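Local coordinates for protein probable glucarate dehydratase (Mycobacterium smegmatis str. MC2 155, PDB 3VDG) that probably dehydrates glucarate as an enolase-superfamily lyase, using an active site at the mouth of a beta/alpha barrel that here holds a sodium ion, at residues E269-T272 with G277-E280; N292-A297 with N308-V313. One frame throughout, in Å; residues are numbered along the deposited sequence.

Contact 1 and contact 2 follow one another along the enolase-type barrel, one built on the turn from strand 267-269 into helix 275-284, the other on the crossover from strand 289-291 to strand 312-315. Both touch mainly through buried residues, and each sends one ligand to the same sodium ion: Glu269 from the first, Asn292 from the second. Their packing differs. In contact 1 a thioether lies against a proline ring and backbone oxygen, whereas contact 2 closes with valine methyls and a cysteine sulfur. Asp270 OD2 joins the two, 2.9 Å from Asn292 N in a probable hydrogen bond, while Met278 packs on Val310 and Ser309 O.

Contact 1: residues E269-T272 with G277-E280; sequences EDPT and GMAE. With NA (sodium ion), chain C.
The Pro271 ring meets Met278 at its CD end, approached from one side of the ring plane: SD lies off that plane and just past the CD edge, 3.5 Å from CD, and the two side chains run about perpendicular to each other. A second flat group, the peptide joining Gly277 to Met278, has the Thr272 methyl over its face, with CG2 3.5 Å from Gly277 C. This is a beta-to-alpha turn of the enolase-type barrel, where the chain leaves strand 267-269 and its following helix folds back over the loop. Met278 bends at both chi2 (-77°) and chi3 (-73°), a curl that brings SD to 3.4 Å from Thr272 O and carries CE on toward Asp270. CE comes to 4.0 Å from Asp270 OD1, well off the carboxylate plane. The contact is thus van der Waals packing, and the polar atoms have their bonds outside the two segments: Thr272 OG1 bonds to Trp249 O, and Asp270 OD1 to Thr291 OG1. Asp270 OD2 accepts from water 1 at 2.8 Å; since that water sits on the sodium ion, Asp270 acts in the second shell. Glu269 is in the first. Its side chain is extended beyond CG, and the carboxylate divides its work, OE1 making a salt bridge with Lys214 NZ and OE2 binding the sodium ion at 2.2 Å.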
loop_
_atom_site.group_PDB
_atom_site.type_symbol
_atom_site.label_atom_id
_atom_site.label_comp_id
_atom_site.label_asym_id
_atom_site.label_seq_id
_atom_site.Cartn_x
_atom_site.Cartn_y
_atom_site.Cartn_z
ATOM N N GLU A 269 -19.770 9.908 -12.946
ATOM C CA GLU A 269 -19.596 9.556 -11.529
ATOM C C GLU A 269 -20.943 9.318 -10.881
ATOM O O GLU A 269 -21.840 10.140 -11.034
ATOM C CB GLU A 269 -18.936 10.680 -10.697
ATOM C CG GLU A 269 -17.828 11.471 -11.351
ATOM C CD GLU A 269 -17.266 12.537 -10.415
ATOM O OE1 GLU A 269 -16.678 13.525 -10.915
ATOM O OE2 GLU A 269 -17.430 12.397 -9.174
ATOM N N ASP A 270 -21.055 8.229 -10.121
ATOM C CA ASP A 270 -22.242 7.966 -9.293
ATOM C C ASP A 270 -23.546 8.377 -9.954
ATOM O O ASP A 270 -24.287 9.215 -9.420
ATOM C CB ASP A 270 -22.108 8.671 -7.928
ATOM C CG ASP A 270 -20.991 8.076 -7.098
ATOM O OD1 ASP A 270 -21.008 6.837 -6.947
ATOM O OD2 ASP A 270 -20.088 8.829 -6.645
ATOM N N PRO A 271 -23.846 7.793 -11.122
ATOM C CA PRO A 271 -25.151 8.101 -11.707
ATOM C C PRO A 271 -26.338 7.619 -10.854
ATOM O O PRO A 271 -27.378 8.263 -10.840
ATOM C CB PRO A 271 -25.122 7.347 -13.056
ATOM C CG PRO A 271 -24.067 6.281 -12.887
ATOM C CD PRO A 271 -23.034 6.904 -11.975
ATOM N N THR A 272 -26.183 6.514 -10.130
ATOM C CA THR A 272 -27.315 5.852 -9.491
ATOM C C THR A 272 -26.854 5.257 -8.153
ATOM O O THR A 272 -25.668 4.986 -7.978
ATOM C CB THR A 272 -27.881 4.758 -10.436
ATOM O OG1 THR A 272 -29.165 4.322 -9.975
ATOM C CG2 THR A 272 -26.928 3.547 -10.525
ATOM N N GLY A 277 -27.075 -1.334 -8.558
ATOM C CA GLY A 277 -27.494 -0.386 -9.592
ATOM C C GLY A 277 -26.316 0.121 -10.432
ATOM O O GLY A 277 -26.385 0.181 -11.672
ATOM N N MET A 278 -25.214 0.466 -9.781
ATOM C CA MET A 278 -24.030 0.920 -10.540
ATOM C C MET A 278 -23.542 -0.166 -11.506
ATOM O O MET A 278 -23.156 0.126 -12.638
ATOM C CB MET A 278 -22.893 1.342 -9.593
ATOM C CG MET A 278 -23.183 2.631 -8.825
ATOM S SD MET A 278 -22.968 4.121 -9.817
ATOM C CE MET A 278 -21.168 4.161 -9.918
ATOM N N ALA A 279 -23.518 -1.408 -11.037
ATOM C CA ALA A 279 -23.075 -2.527 -11.874
ATOM C C ALA A 279 -23.998 -2.666 -13.085
ATOM O O ALA A 279 -23.529 -2.879 -14.198
ATOM C CB ALA A 279 -23.044 -3.819 -11.065
ATOM N N GLU A 280 -25.306 -2.527 -12.854
ATOM C CA GLU A 280 -26.302 -2.543 -13.938
ATOM C C GLU A 280 -25.998 -1.457 -14.957
ATOM O O GLU A 280 -26.003 -1.712 -16.151
ATOM C CB GLU A 280 -27.715 -2.330 -13.378
ATOM C CG GLU A 280 -28.838 -2.708 -14.326
ATOM C CD GLU A 280 -28.921 -4.209 -14.541
ATOM O OE1 GLU A 280 -29.508 -4.643 -15.555
ATOM O OE2 GLU A 280 -28.387 -4.958 -13.694
HETATM NA NA NA C . -18.263 12.736 -7.155
HETATM O O HOH W 1 -20.247 11.636 -6.485
HETATM O O HOH W 2 -17.895 14.638 -5.926
#

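Contact 2: residues N292-A297 with N308-V313; sequences NMCVVA and NSVQVV. With NA (sodium ion), chain C; FMT (formic acid), chain B.
Val295 reaches Val310 and Val313 with its two branches. From CB, which faces the opposite segment, CG1 runs anti to the backbone N (chi1 -178°) and meets Val313 CG1 at 4.2 Å, while CG2 turns to Val310 CG2 at 4.3 Å. The setting is a beta-alpha-beta crossover of the enolase-type barrel: 292-297 leaves strand 289-291, helix 301-307 follows, and 308-313 leads into the parallel strand 312-315. A Schellman motif, with Asn308 at positive phi, ends that helix and turns the chain back toward the strand. Leu301 and Ala304 of the helix also touch Val295, so the valine is in contact with loop, helix and strand. Beside it, Cys294 sends SG to Val310 CG1, 4.2 Å away, so that both methyls of Val310 are used. The contact is apolar, and its closest pairs sit at ordinary van der Waals separation. Thr291 OG1 receives the backbone N-H groups of both Met293 and Cys294.

At the start of the same loop Asn292 supplies the polar chemistry. Its amide divides between metal and pocket: OD1 binds the sodium ion, which Asp244 and Glu269 also bind, and ND2 makes weak bonds to water 1 and to the formate. The formate, held also by His343 NE2 and Asn246 ND2, probably came from the crystallisation liquor but lies in the metal pocket. Water 2, itself 2.3 Å from the sodium ion, donates to formate O1 at 2.5 Å.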
loop_
_atom_site.group_PDB
_atom_site.type_symbol
_atom_site.label_atom_id
_atom_site.label_comp_id
_atom_site.label_asym_id
_atom_site.label_seq_id
_atom_site.Cartn_x
_atom_site.Cartn_y
_atom_site.Cartn_z
ATOM N N ASN A 292 -17.417 8.168 -5.656
ATOM C CA ASN A 292 -16.990 8.458 -4.288
ATOM C C ASN A 292 -18.175 8.324 -3.356
ATOM O O ASN A 292 -18.296 9.074 -2.386
ATOM C CB ASN A 292 -16.436 9.867 -4.153
ATOM C CG ASN A 292 -17.374 10.914 -4.726
ATOM O OD1 ASN A 292 -17.097 11.487 -5.775
ATOM N ND2 ASN A 292 -18.486 11.169 -4.043
ATOM N N MET A 293 -19.072 7.401 -3.661
ATOM C CA MET A 293 -20.228 7.208 -2.813
ATOM C C MET A 293 -20.405 5.751 -2.463
ATOM O O MET A 293 -20.684 5.433 -1.328
ATOM C CB MET A 293 -21.505 7.765 -3.459
ATOM C CG MET A 293 -21.536 9.279 -3.534
ATOM S SD MET A 293 -23.015 9.881 -4.399
ATOM C CE MET A 293 -24.220 9.669 -3.090
ATOM N N CYS A 294 -20.232 4.849 -3.421
ATOM C CA CYS A 294 -20.431 3.437 -3.079
ATOM C C CYS A 294 -19.125 2.709 -2.776
ATOM O O CYS A 294 -19.145 1.554 -2.362
ATOM C CB CYS A 294 -21.278 2.702 -4.136
ATOM S SG CYS A 294 -20.561 2.702 -5.784
ATOM N N VAL A 295 -17.993 3.387 -2.976
ATOM C CA VAL A 295 -16.692 2.892 -2.503
ATOM C C VAL A 295 -15.953 4.034 -1.771
ATOM O O VAL A 295 -15.295 4.870 -2.409
ATOM C CB VAL A 295 -15.803 2.377 -3.663
ATOM C CG1 VAL A 295 -14.489 1.821 -3.113
ATOM C CG2 VAL A 295 -16.512 1.282 -4.447
ATOM N N VAL A 296 -16.068 4.060 -0.447
ATOM C CA VAL A 296 -15.503 5.133 0.372
ATOM C C VAL A 296 -14.730 4.570 1.565
ATOM O O VAL A 296 -14.271 5.323 2.445
ATOM C CB VAL A 296 -16.597 6.126 0.869
ATOM C CG1 VAL A 296 -17.218 6.881 -0.304
ATOM C CG2 VAL A 296 -17.667 5.396 1.668
ATOM N N ALA A 297 -14.575 3.245 1.595
ATOM C CA ALA A 297 -13.868 2.562 2.692
ATOM C C ALA A 297 -13.271 1.261 2.165
ATOM O O ALA A 297 -13.814 0.663 1.230
ATOM C CB ALA A 297 -14.814 2.269 3.851
ATOM N N ASN A 308 -18.281 -5.700 -10.388
ATOM C CA ASN A 308 -17.953 -4.798 -11.500
ATOM C C ASN A 308 -18.800 -3.533 -11.460
ATOM O O ASN A 308 -19.282 -3.051 -12.488
ATOM C CB ASN A 308 -18.127 -5.515 -12.845
ATOM C CG ASN A 308 -17.106 -6.625 -13.042
ATOM O OD1 ASN A 308 -15.913 -6.361 -13.167
ATOM N ND2 ASN A 308 -17.569 -7.871 -13.062
ATOM N N SER A 309 -18.980 -2.987 -10.264
ATOM C CA SER A 309 -19.823 -1.808 -10.104
ATOM C C SER A 309 -19.190 -0.540 -10.628
ATOM O O SER A 309 -19.890 0.364 -11.073
ATOM C CB SER A 309 -20.175 -1.604 -8.636
ATOM O OG SER A 309 -20.823 -2.749 -8.140
ATOM N N VAL A 310 -17.870 -0.439 -10.533
ATOM C CA VAL A 310 -17.194 0.789 -10.974
ATOM C C VAL A 310 -15.871 0.478 -11.644
ATOM O O VAL A 310 -15.256 -0.573 -11.392
ATOM C CB VAL A 310 -16.909 1.778 -9.819
ATOM C CG1 VAL A 310 -18.205 2.312 -9.225
ATOM C CG2 VAL A 310 -16.019 1.138 -8.757
ATOM N N GLN A 311 -15.442 1.408 -12.486
ATOM C CA GLN A 311 -14.209 1.269 -13.229
ATOM C C GLN A 311 -13.165 2.276 -12.748
ATOM O O GLN A 311 -11.980 2.117 -13.038
ATOM C CB GLN A 311 -14.486 1.440 -14.727
ATOM C CG GLN A 311 -15.284 0.276 -15.321
ATOM C CD GLN A 311 -16.748 0.311 -14.919
ATOM O OE1 GLN A 311 -17.457 1.284 -15.211
ATOM N NE2 GLN A 311 -17.213 -0.749 -14.243
ATOM N N VAL A 312 -13.611 3.308 -12.025
ATOM C CA VAL A 312 -12.722 4.368 -11.501
ATOM C C VAL A 312 -13.097 4.669 -10.042
ATOM O O VAL A 312 -14.276 4.820 -9.727
ATOM C CB VAL A 312 -12.850 5.672 -12.323
ATOM C CG1 VAL A 312 -12.015 6.779 -11.702
ATOM C CG2 VAL A 312 -12.459 5.473 -13.797
ATOM N N VAL A 313 -12.115 4.726 -9.143
ATOM C CA VAL A 313 -12.401 5.075 -7.737
ATOM C C VAL A 313 -11.826 6.471 -7.472
ATOM O O VAL A 313 -10.711 6.785 -7.892
ATOM C CB VAL A 313 -11.780 4.060 -6.748
ATOM C CG1 VAL A 313 -12.033 4.497 -5.299
ATOM C CG2 VAL A 313 -12.382 2.675 -6.971
HETATM NA NA NA C . -18.263 12.736 -7.155
HETATM C C FMT B . -19.877 15.145 -3.394
HETATM O O1 FMT B . -19.789 14.355 -4.328
HETATM O O2 FMT B . -19.096 15.006 -2.316
HETATM O O HOH W 1 -20.247 11.636 -6.485
HETATM O O HOH W 2 -17.895 14.638 -5.926
#